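Local coordinates for hyaluronoglucosaminidase (Apis mellifera, PDB 1FCQ), which hydrolyses hyaluronan as a glycosidase of family 56, built on a seven-stranded (beta/alpha) TIM barrel, and is a major allergen of bee venom, at residues Y14-T19 against G297-G302; V221-V226 against L263-Y268; V226-N231 against G239-R244. All blocks are in the same frame, centred on the assembly; numbering follows the deposited sequence.

How the contacts relate
All three contacts belong to one arc of the TIM barrel. A four-stranded parallel sheet runs in the order 12-16, 297-301, 261-267, 221-222; contact 1 joins its first two strands and contact 2 its last two. Their centres lie about 9 Å apart, and strands 297-301 and 261-267 connect them directly, with Y266 N probably bonded to I299 O. Contact 3 continues through the shared V226, packing the next loop on helix 234-253; the centres of contacts 2 and 3 are about 11 Å apart. In sequence, contact 3 falls between the segments of contact 2, and contact 2 between those of contact 1, which brings together the first and last barrel strands, consistent with closing the barrel.

Contact 1 of 3, residues Y14-T19 against G297-G302; sequences YWNVPT and GFIIWG
Y14 to N16 and I299 to W301 pair as parallel strands, their axes 4.8 Å apart at closest approach and inclined by 23°. Y14 N donates to F298 O (2.9 Å) and Y14 O accepts from I300 N (2.9 Å), so Y14 bonds the two residues flanking I299. I300 does the same around W15, since its O also accepts a bent bond from N16 N at 2.7 Å. A weak bond from G302 N to N16 O, 3.4 Å, carries the pairing into the loop.

With CG anti to the backbone N (chi1 -167°), the N16 side chain lies across its partners: CB rests on I299 CG2 at 3.6 Å, and OD1 meets the edge of the W301 ring at CD1, 3.4 Å away and in the ring plane. The amide is turned 57° from that ring, and OD1 is also hydrogen-bonded to Y265 OH. V17 CG2 packs on I300 CG2 at 3.8 Å.

On one side of this strand pair Y14, N16 and I299 reach I51 and I53 of strand 51-55; on the other W15 and I300, with V17 of the following loop, lie against helix 310-328.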
loop_
_atom_site.group_PDB
_atom_site.type_symbol
_atom_site.label_atom_id
_atom_site.label_comp_id
_atom_site.label_asym_id
_atom_site.label_seq_id
_atom_site.Cartn_x
_atom_site.Cartn_y
_atom_site.Cartn_z
ATOM N N TYR A 14 6.206 1.127 12.885
ATOM C CA TYR A 14 4.802 1.325 13.250
ATOM C C TYR A 14 3.960 0.068 13.344
ATOM O O TYR A 14 4.058 -0.824 12.503
ATOM C CB TYR A 14 4.133 2.216 12.177
ATOM C CG TYR A 14 4.663 3.628 12.171
ATOM C CD1 TYR A 14 5.756 3.985 11.400
ATOM C CD2 TYR A 14 4.045 4.594 12.971
ATOM C CE1 TYR A 14 6.218 5.300 11.427
ATOM C CE2 TYR A 14 4.504 5.895 12.991
ATOM C CZ TYR A 14 5.584 6.228 12.206
ATOM O OH TYR A 14 6.062 7.527 12.226
ATOM N N TRP A 15 3.100 0.038 14.379
ATOM C CA TRP A 15 2.209 -1.118 14.520
ATOM C C TRP A 15 0.935 -0.883 13.710
ATOM O O TRP A 15 0.165 0.012 14.056
ATOM C CB TRP A 15 1.836 -1.283 15.991
ATOM C CG TRP A 15 1.163 -2.574 16.369
ATOM C CD1 TRP A 15 -0.106 -2.732 16.841
ATOM C CD2 TRP A 15 1.740 -3.890 16.341
ATOM N NE1 TRP A 15 -0.368 -4.055 17.103
ATOM C CE2 TRP A 15 0.763 -4.783 16.807
ATOM C CE3 TRP A 15 2.990 -4.383 15.978
ATOM C CZ2 TRP A 15 0.997 -6.155 16.917
ATOM C CZ3 TRP A 15 3.232 -5.745 16.088
ATOM C CH2 TRP A 15 2.234 -6.601 16.552
ATOM N N ASN A 16 0.714 -1.693 12.677
ATOM C CA ASN A 16 -0.512 -1.556 11.877
ATOM C C ASN A 16 -1.222 -2.911 11.772
ATOM O O ASN A 16 -1.811 -3.321 10.783
ATOM C CB ASN A 16 -0.221 -0.950 10.507
ATOM C CG ASN A 16 -1.437 -0.495 9.727
ATOM O OD1 ASN A 16 -1.466 -0.609 8.485
ATOM N ND2 ASN A 16 -2.468 0.053 10.390
ATOM N N VAL A 17 -1.099 -3.662 12.873
ATOM C CA VAL A 17 -1.753 -4.983 12.985
ATOM C C VAL A 17 -3.031 -4.715 13.762
ATOM O O VAL A 17 -2.969 -4.002 14.775
ATOM C CB VAL A 17 -0.839 -5.955 13.743
ATOM C CG1 VAL A 17 -1.541 -7.298 13.944
ATOM C CG2 VAL A 17 0.476 -6.214 13.030
ATOM N N PRO A 18 -4.169 -5.282 13.404
ATOM C CA PRO A 18 -5.437 -4.979 14.037
ATOM C C PRO A 18 -5.696 -5.749 15.319
ATOM O O PRO A 18 -6.752 -6.357 15.475
ATOM C CB PRO A 18 -6.465 -5.302 12.962
ATOM C CG PRO A 18 -5.831 -6.404 12.195
ATOM C CD PRO A 18 -4.350 -6.100 12.178
ATOM N N THR A 19 -4.769 -5.597 16.250
ATOM C CA THR A 19 -4.874 -6.249 17.549
ATOM C C THR A 19 -5.994 -5.668 18.376
ATOM O O THR A 19 -6.397 -6.287 19.368
ATOM C CB THR A 19 -3.526 -6.226 18.289
ATOM O OG1 THR A 19 -2.925 -4.931 18.184
ATOM C CG2 THR A 19 -2.588 -7.257 17.658
ATOM N N GLY A 297 12.130 3.605 8.525
ATOM C CA GLY A 297 11.442 2.708 9.436
ATOM C C GLY A 297 10.634 1.742 8.548
ATOM O O GLY A 297 10.966 1.538 7.388
ATOM N N PHE A 298 9.598 1.143 9.124
ATOM C CA PHE A 298 8.743 0.239 8.360
ATOM C C PHE A 298 7.437 0.113 9.146
ATOM O O PHE A 298 7.390 0.499 10.305
ATOM C CB PHE A 298 9.317 -1.124 8.030
ATOM C CG PHE A 298 9.850 -1.917 9.183
ATOM C CD1 PHE A 298 9.055 -2.844 9.831
ATOM C CD2 PHE A 298 11.165 -1.744 9.604
ATOM C CE1 PHE A 298 9.545 -3.579 10.897
ATOM C CE2 PHE A 298 11.647 -2.464 10.684
ATOM C CZ PHE A 298 10.841 -3.381 11.328
ATOM N N ILE A 299 6.435 -0.413 8.456
ATOM C CA ILE A 299 5.103 -0.554 9.028
ATOM C C ILE A 299 4.722 -2.033 9.032
ATOM O O ILE A 299 4.745 -2.678 7.985
ATOM C CB ILE A 299 4.091 0.247 8.170
ATOM C CG1 ILE A 299 4.424 1.740 8.270
ATOM C CG2 ILE A 299 2.664 -0.007 8.635
ATOM C CD1 ILE A 299 3.907 2.551 7.095
ATOM N N ILE A 300 4.425 -2.552 10.217
ATOM C CA ILE A 300 4.053 -3.967 10.328
ATOM C C ILE A 300 2.548 -4.071 10.155
ATOM O O ILE A 300 1.787 -3.515 10.959
ATOM C CB ILE A 300 4.446 -4.537 11.693
ATOM C CG1 ILE A 300 5.946 -4.331 11.907
ATOM C CG2 ILE A 300 4.041 -6.008 11.796
ATOM C CD1 ILE A 300 6.374 -4.625 13.333
ATOM N N TRP A 301 2.097 -4.792 9.152
ATOM C CA TRP A 301 0.681 -4.920 8.879
ATOM C C TRP A 301 0.169 -6.312 9.253
ATOM O O TRP A 301 0.953 -7.250 9.286
ATOM C CB TRP A 301 0.456 -4.652 7.377
ATOM C CG TRP A 301 -0.981 -4.705 6.963
ATOM C CD1 TRP A 301 -1.934 -3.740 7.164
ATOM C CD2 TRP A 301 -1.644 -5.790 6.306
ATOM N NE1 TRP A 301 -3.142 -4.163 6.663
ATOM C CE2 TRP A 301 -2.987 -5.413 6.126
ATOM C CE3 TRP A 301 -1.223 -7.032 5.829
ATOM C CZ2 TRP A 301 -3.915 -6.248 5.517
ATOM C CZ3 TRP A 301 -2.152 -7.862 5.208
ATOM C CH2 TRP A 301 -3.496 -7.470 5.075
ATOM N N GLY A 302 -1.130 -6.366 9.507
ATOM C CA GLY A 302 -1.781 -7.668 9.692
ATOM C C GLY A 302 -3.192 -7.617 9.106
ATOM O O GLY A 302 -3.797 -6.556 9.009
#

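Contact 2 of 3, residues V221-V226 against L263-Y268; sequences VLLPSV and LPYYWY
A chi1 of 56° puts V221 CG1 between the backbone N and the carbonyl carbon and CG2 anti to the N; CG2 meets L263 CD1 at 3.8 Å, with the two side chains crossing at about a right angle. At the other end chi1 of V226 (-60°) sets CG1 anti to the carbonyl carbon, which leaves CG2 between N and C, against Y265 O and 4.0 Å from Y266 CD1. L223 and L263 instead lie side by side and point the same way, the L223 CD2 methyl reaching the L263 CB and carbonyl oxygen. L223 also presents its CB to the Y265 ring, 4.2 Å from Y265 CD1.

Three backbone bonds hold the pair in step. L263 N donates to L222 O at 2.9 Å, Y265 N to P224 O at 2.8 Å, and V226 N to Y265 O at 2.9 Å.

The segments lie on strand 221-222 and its continuation, and on strand 261-267, the two ends of a beta-alpha-beta crossover of the barrel whose helix is 234-253. Both prolines pack on that helix, P224 on A248 and P264 on V245, and P264 also on I290 of helix 280-292, while P224 CG and P264 CG approach one another.

Beyond V226 the backbones part and a water bridges them. It donates to V226 O at 2.9 Å, accepts from W267 N at 3.0 Å, and sits over the centre of the Y266 ring. The Y266 hydroxyl is bonded to T286 on helix 280-292.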
loop_
_atom_site.group_PDB
_atom_site.type_symbol
_atom_site.label_atom_id
_atom_site.label_comp_id
_atom_site.label_asym_id
_atom_site.label_seq_id
_atom_site.Cartn_x
_atom_site.Cartn_y
_atom_site.Cartn_z
ATOM N N VAL A 221 5.051 10.439 2.221
ATOM C CA VAL A 221 5.722 9.186 2.587
ATOM C C VAL A 221 5.459 8.151 1.509
ATOM O O VAL A 221 4.365 8.047 0.937
ATOM C CB VAL A 221 5.226 8.693 3.957
ATOM C CG1 VAL A 221 3.720 8.520 4.004
ATOM C CG2 VAL A 221 5.914 7.394 4.373
ATOM N N LEU A 222 6.497 7.393 1.167
ATOM C CA LEU A 222 6.416 6.329 0.172
ATOM C C LEU A 222 6.287 5.012 0.930
ATOM O O LEU A 222 7.030 4.785 1.880
ATOM C CB LEU A 222 7.669 6.267 -0.689
ATOM C CG LEU A 222 8.056 7.479 -1.532
ATOM C CD1 LEU A 222 8.920 7.116 -2.739
ATOM C CD2 LEU A 222 6.863 8.280 -2.013
ATOM N N LEU A 223 5.376 4.152 0.480
ATOM C CA LEU A 223 5.010 2.928 1.179
ATOM C C LEU A 223 5.048 1.670 0.346
ATOM O O LEU A 223 4.058 0.954 0.176
ATOM C CB LEU A 223 3.551 3.173 1.687
ATOM C CG LEU A 223 3.302 4.432 2.515
ATOM C CD1 LEU A 223 1.827 4.809 2.554
ATOM C CD2 LEU A 223 3.817 4.228 3.941
ATOM N N PRO A 224 6.217 1.316 -0.183
ATOM C CA PRO A 224 6.360 0.123 -1.016
ATOM C C PRO A 224 5.965 -1.090 -0.202
ATOM O O PRO A 224 6.297 -1.109 0.990
ATOM C CB PRO A 224 7.832 0.138 -1.439
ATOM C CG PRO A 224 8.489 0.836 -0.289
ATOM C CD PRO A 224 7.534 1.971 0.017
ATOM N N SER A 225 5.223 -2.009 -0.811
ATOM C CA SER A 225 4.864 -3.230 -0.057
ATOM C C SER A 225 5.929 -4.290 -0.305
ATOM O O SER A 225 6.200 -4.635 -1.456
ATOM C CB SER A 225 3.503 -3.709 -0.526
ATOM O OG SER A 225 3.154 -4.941 0.107
ATOM N N VAL A 226 6.532 -4.833 0.754
ATOM C CA VAL A 226 7.643 -5.770 0.640
ATOM C C VAL A 226 7.314 -7.128 1.251
ATOM O O VAL A 226 8.135 -7.762 1.890
ATOM C CB VAL A 226 8.945 -5.178 1.215
ATOM C CG1 VAL A 226 9.324 -3.888 0.463
ATOM C CG2 VAL A 226 8.916 -4.885 2.700
ATOM N N LEU A 263 8.747 4.297 4.203
ATOM C CA LEU A 263 8.302 3.349 5.218
ATOM C C LEU A 263 7.647 2.135 4.552
ATOM O O LEU A 263 6.434 2.113 4.283
ATOM C CB LEU A 263 7.276 3.992 6.161
ATOM C CG LEU A 263 7.674 5.185 7.013
ATOM C CD1 LEU A 263 6.483 5.731 7.795
ATOM C CD2 LEU A 263 8.769 4.795 8.006
ATOM N N PRO A 264 8.440 1.119 4.260
ATOM C CA PRO A 264 7.936 -0.069 3.603
ATOM C C PRO A 264 6.870 -0.758 4.452
ATOM O O PRO A 264 6.958 -0.847 5.669
ATOM C CB PRO A 264 9.161 -0.982 3.491
ATOM C CG PRO A 264 10.301 -0.009 3.431
ATOM C CD PRO A 264 9.918 1.068 4.426
ATOM N N TYR A 265 5.866 -1.293 3.763
ATOM C CA TYR A 265 4.795 -2.081 4.369
ATOM C C TYR A 265 5.325 -3.512 4.490
ATOM O O TYR A 265 5.806 -4.083 3.495
ATOM C CB TYR A 265 3.519 -2.013 3.505
ATOM C CG TYR A 265 2.452 -1.241 4.255
ATOM C CD1 TYR A 265 2.481 0.151 4.335
ATOM C CD2 TYR A 265 1.467 -1.889 4.971
ATOM C CE1 TYR A 265 1.552 0.843 5.093
ATOM C CE2 TYR A 265 0.504 -1.218 5.716
ATOM C CZ TYR A 265 0.564 0.163 5.773
ATOM O OH TYR A 265 -0.339 0.874 6.523
ATOM N N TYR A 266 5.257 -4.069 5.694
ATOM C CA TYR A 266 5.825 -5.387 5.966
ATOM C C TYR A 266 4.791 -6.314 6.589
ATOM O O TYR A 266 4.077 -5.924 7.502
ATOM C CB TYR A 266 6.956 -5.182 6.978
ATOM C CG TYR A 266 7.915 -6.336 7.129
ATOM C CD1 TYR A 266 9.067 -6.413 6.381
ATOM C CD2 TYR A 266 7.642 -7.356 8.045
ATOM C CE1 TYR A 266 9.954 -7.484 6.501
ATOM C CE2 TYR A 266 8.525 -8.406 8.198
ATOM C CZ TYR A 266 9.666 -8.466 7.431
ATOM O OH TYR A 266 10.519 -9.545 7.583
ATOM N N TRP A 267 4.716 -7.543 6.062
ATOM C CA TRP A 267 3.722 -8.475 6.606
ATOM C C TRP A 267 4.464 -9.634 7.264
ATOM O O TRP A 267 5.529 -10.001 6.779
ATOM C CB TRP A 267 2.764 -8.984 5.553
ATOM C CG TRP A 267 1.523 -9.694 6.007
ATOM C CD1 TRP A 267 0.916 -9.641 7.225
ATOM C CD2 TRP A 267 0.690 -10.521 5.179
ATOM N NE1 TRP A 267 -0.234 -10.406 7.223
ATOM C CE2 TRP A 267 -0.397 -10.934 5.974
ATOM C CE3 TRP A 267 0.752 -10.941 3.843
ATOM C CZ2 TRP A 267 -1.400 -11.772 5.485
ATOM C CZ3 TRP A 267 -0.255 -11.759 3.359
ATOM C CH2 TRP A 267 -1.321 -12.167 4.183
ATOM N N TYR A 268 3.886 -10.153 8.344
ATOM C CA TYR A 268 4.507 -11.286 9.038
ATOM C C TYR A 268 4.028 -12.619 8.493
ATOM O O TYR A 268 4.389 -13.669 9.044
ATOM C CB TYR A 268 4.296 -11.175 10.559
ATOM C CG TYR A 268 2.826 -11.227 10.929
ATOM C CD1 TYR A 268 2.265 -12.472 11.201
ATOM C CD2 TYR A 268 2.003 -10.124 10.972
ATOM C CE1 TYR A 268 0.926 -12.580 11.515
ATOM C CE2 TYR A 268 0.660 -10.212 11.282
ATOM C CZ TYR A 268 0.123 -11.467 11.549
ATOM O OH TYR A 268 -1.208 -11.607 11.860
HETATM O O HOH W 1 7.140 -8.291 4.553
#

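Contact 3 of 3, residues V226-N231 against G239-R244; sequences VYLRWN and GLVGGR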
loop_
_atom_site.group_PDB
_atom_site.type_symbol
_atom_site.label_atom_id
_atom_site.label_comp_id
_atom_site.label_asym_id
_atom_site.label_seq_id
_atom_site.Cartn_x
_atom_site.Cartn_y
_atom_site.Cartn_z
ATOM N N VAL A 226 6.532 -4.833 0.754
ATOM C CA VAL A 226 7.643 -5.770 0.640
ATOM C C VAL A 226 7.314 -7.128 1.251
ATOM O O VAL A 226 8.135 -7.762 1.890
ATOM C CB VAL A 226 8.945 -5.178 1.215
ATOM C CG1 VAL A 226 9.324 -3.888 0.463
ATOM C CG2 VAL A 226 8.916 -4.885 2.700
ATOM N N TYR A 227 6.089 -7.575 0.984
ATOM C CA TYR A 227 5.659 -8.882 1.509
ATOM C C TYR A 227 6.443 -10.010 0.850
ATOM O O TYR A 227 6.629 -10.046 -0.369
ATOM C CB TYR A 227 4.156 -9.049 1.333
ATOM C CG TYR A 227 3.273 -8.006 1.971
ATOM C CD1 TYR A 227 3.775 -7.046 2.838
ATOM C CD2 TYR A 227 1.905 -7.984 1.684
ATOM C CE1 TYR A 227 2.945 -6.098 3.394
ATOM C CE2 TYR A 227 1.066 -7.048 2.270
ATOM C CZ TYR A 227 1.605 -6.091 3.108
ATOM O OH TYR A 227 0.796 -5.139 3.685
ATOM N N LEU A 228 6.957 -10.922 1.690
ATOM C CA LEU A 228 7.752 -12.018 1.170
ATOM C C LEU A 228 6.928 -13.150 0.578
ATOM O O LEU A 228 5.751 -13.328 0.871
ATOM C CB LEU A 228 8.644 -12.624 2.266
ATOM C CG LEU A 228 9.439 -11.615 3.100
ATOM C CD1 LEU A 228 10.387 -12.351 4.034
ATOM C CD2 LEU A 228 10.185 -10.657 2.176
ATOM N N ARG A 229 7.584 -13.865 -0.342
ATOM C CA ARG A 229 6.978 -15.047 -0.942
ATOM C C ARG A 229 7.755 -16.274 -0.467
ATOM O O ARG A 229 8.976 -16.230 -0.329
ATOM C CB ARG A 229 6.886 -14.968 -2.457
ATOM C CG ARG A 229 5.842 -13.946 -2.913
ATOM C CD ARG A 229 5.370 -14.270 -4.324
ATOM N NE ARG A 229 6.511 -14.334 -5.235
ATOM C CZ ARG A 229 7.105 -13.259 -5.745
ATOM N NH1 ARG A 229 6.647 -12.057 -5.437
ATOM N NH2 ARG A 229 8.132 -13.408 -6.569
ATOM N N TRP A 230 7.014 -17.333 -0.153
ATOM C CA TRP A 230 7.597 -18.581 0.321
ATOM C C TRP A 230 8.335 -19.302 -0.799
ATOM O O TRP A 230 9.387 -19.910 -0.570
ATOM C CB TRP A 230 6.488 -19.463 0.902
ATOM C CG TRP A 230 6.995 -20.583 1.756
ATOM C CD1 TRP A 230 7.330 -20.529 3.080
ATOM C CD2 TRP A 230 7.226 -21.933 1.337
ATOM N NE1 TRP A 230 7.755 -21.761 3.508
ATOM C CE2 TRP A 230 7.703 -22.641 2.457
ATOM C CE3 TRP A 230 7.076 -22.607 0.122
ATOM C CZ2 TRP A 230 8.030 -23.994 2.397
ATOM C CZ3 TRP A 230 7.402 -23.948 0.063
ATOM C CH2 TRP A 230 7.874 -24.628 1.195
ATOM N N ASN A 231 7.835 -19.212 -2.021
ATOM C CA ASN A 231 8.444 -19.842 -3.188
ATOM C C ASN A 231 9.561 -18.991 -3.780
ATOM O O ASN A 231 9.501 -18.493 -4.902
ATOM C CB ASN A 231 7.392 -20.125 -4.257
ATOM C CG ASN A 231 7.825 -21.117 -5.318
ATOM O OD1 ASN A 231 7.008 -21.546 -6.131
ATOM N ND2 ASN A 231 9.090 -21.510 -5.344
ATOM N N GLY A 239 16.404 -9.938 -1.738
ATOM C CA GLY A 239 16.426 -9.198 -2.991
ATOM C C GLY A 239 15.091 -8.539 -3.312
ATOM O O GLY A 239 15.053 -7.418 -3.833
ATOM N N LEU A 240 13.995 -9.242 -3.069
ATOM C CA LEU A 240 12.650 -8.724 -3.274
ATOM C C LEU A 240 12.520 -7.438 -2.461
ATOM O O LEU A 240 12.080 -6.407 -2.980
ATOM C CB LEU A 240 11.592 -9.724 -2.812
ATOM C CG LEU A 240 10.110 -9.376 -2.904
ATOM C CD1 LEU A 240 9.280 -10.657 -2.887
ATOM C CD2 LEU A 240 9.612 -8.496 -1.758
ATOM N N VAL A 241 12.846 -7.526 -1.165
ATOM C CA VAL A 241 12.759 -6.369 -0.290
ATOM C C VAL A 241 13.692 -5.264 -0.762
ATOM O O VAL A 241 13.308 -4.104 -0.878
ATOM C CB VAL A 241 13.086 -6.761 1.165
ATOM C CG1 VAL A 241 13.140 -5.563 2.098
ATOM C CG2 VAL A 241 12.041 -7.756 1.663
ATOM N N GLY A 242 14.959 -5.629 -0.991
ATOM C CA GLY A 242 15.967 -4.658 -1.389
ATOM C C GLY A 242 15.622 -3.853 -2.627
ATOM O O GLY A 242 15.720 -2.617 -2.614
ATOM N N GLY A 243 15.215 -4.512 -3.693
ATOM C CA GLY A 243 14.840 -3.886 -4.943
ATOM C C GLY A 243 13.724 -2.861 -4.745
ATOM O O GLY A 243 13.777 -1.729 -5.257
ATOM N N ARG A 244 12.715 -3.258 -3.972
ATOM C CA ARG A 244 11.582 -2.380 -3.687
ATOM C C ARG A 244 11.933 -1.202 -2.810
ATOM O O ARG A 244 11.440 -0.098 -3.085
ATOM C CB ARG A 244 10.447 -3.206 -3.074
ATOM C CG ARG A 244 9.960 -4.226 -4.099
ATOM C CD ARG A 244 8.889 -5.107 -3.461
ATOM N NE ARG A 244 8.537 -6.130 -4.452
ATOM C CZ ARG A 244 7.459 -6.886 -4.409
ATOM N NH1 ARG A 244 7.274 -7.781 -5.379
ATOM N NH2 ARG A 244 6.572 -6.770 -3.427
HETATM O O HOH W 2 5.047 -9.188 -2.430
#
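V226 and R244 run alongside one another with their side chains pointing opposite ways: CG1 of V226 lies by the base of the arginine, 3.8 Å from R244 CB, and also touches its CD. The R244 chain stays extended from CG to NE, which carries its guanidinium past the valine toward the Y227 carbonyl. L228 and V241 cross obliquely, and here the packing is tight, with L228 CD2 only 3.5 Å from V241 CG2.

L240 points its side chain at the loop. A chi1 of 179° swings its CG away from its own N, carrying both methyls to the Y227 carbonyl, CD2 lying 3.6 Å from Y227 O. The same CD2 sits beneath one face of the R244 guanidinium, offset toward its rim.

Loop and helix are consecutive parts of a beta/alpha unit of the barrel: the loop carries on in the direction of strand 221-222, and helix 234-253 returns alongside it; V241 and L228 both go on to touch T286 of helix 280-292.

R229 bends at chi3 (-56°) and comes across L240 at about a right angle, its NH1 3.9 Å from L240 CD1. That also brings R229 NH1 within 4.3 Å of R244 NH1, at the edge of the R229 guanidinium. Any repulsion is probably modest, as R244 NE is bonded to N191 OD1 and NH2 to S225 O, and R229 NH2 makes a weak bond to L192 O. A water links loop and helix, donating to Y227 O at 2.7 Å and accepting from R244 NH2 at 3.0 Å.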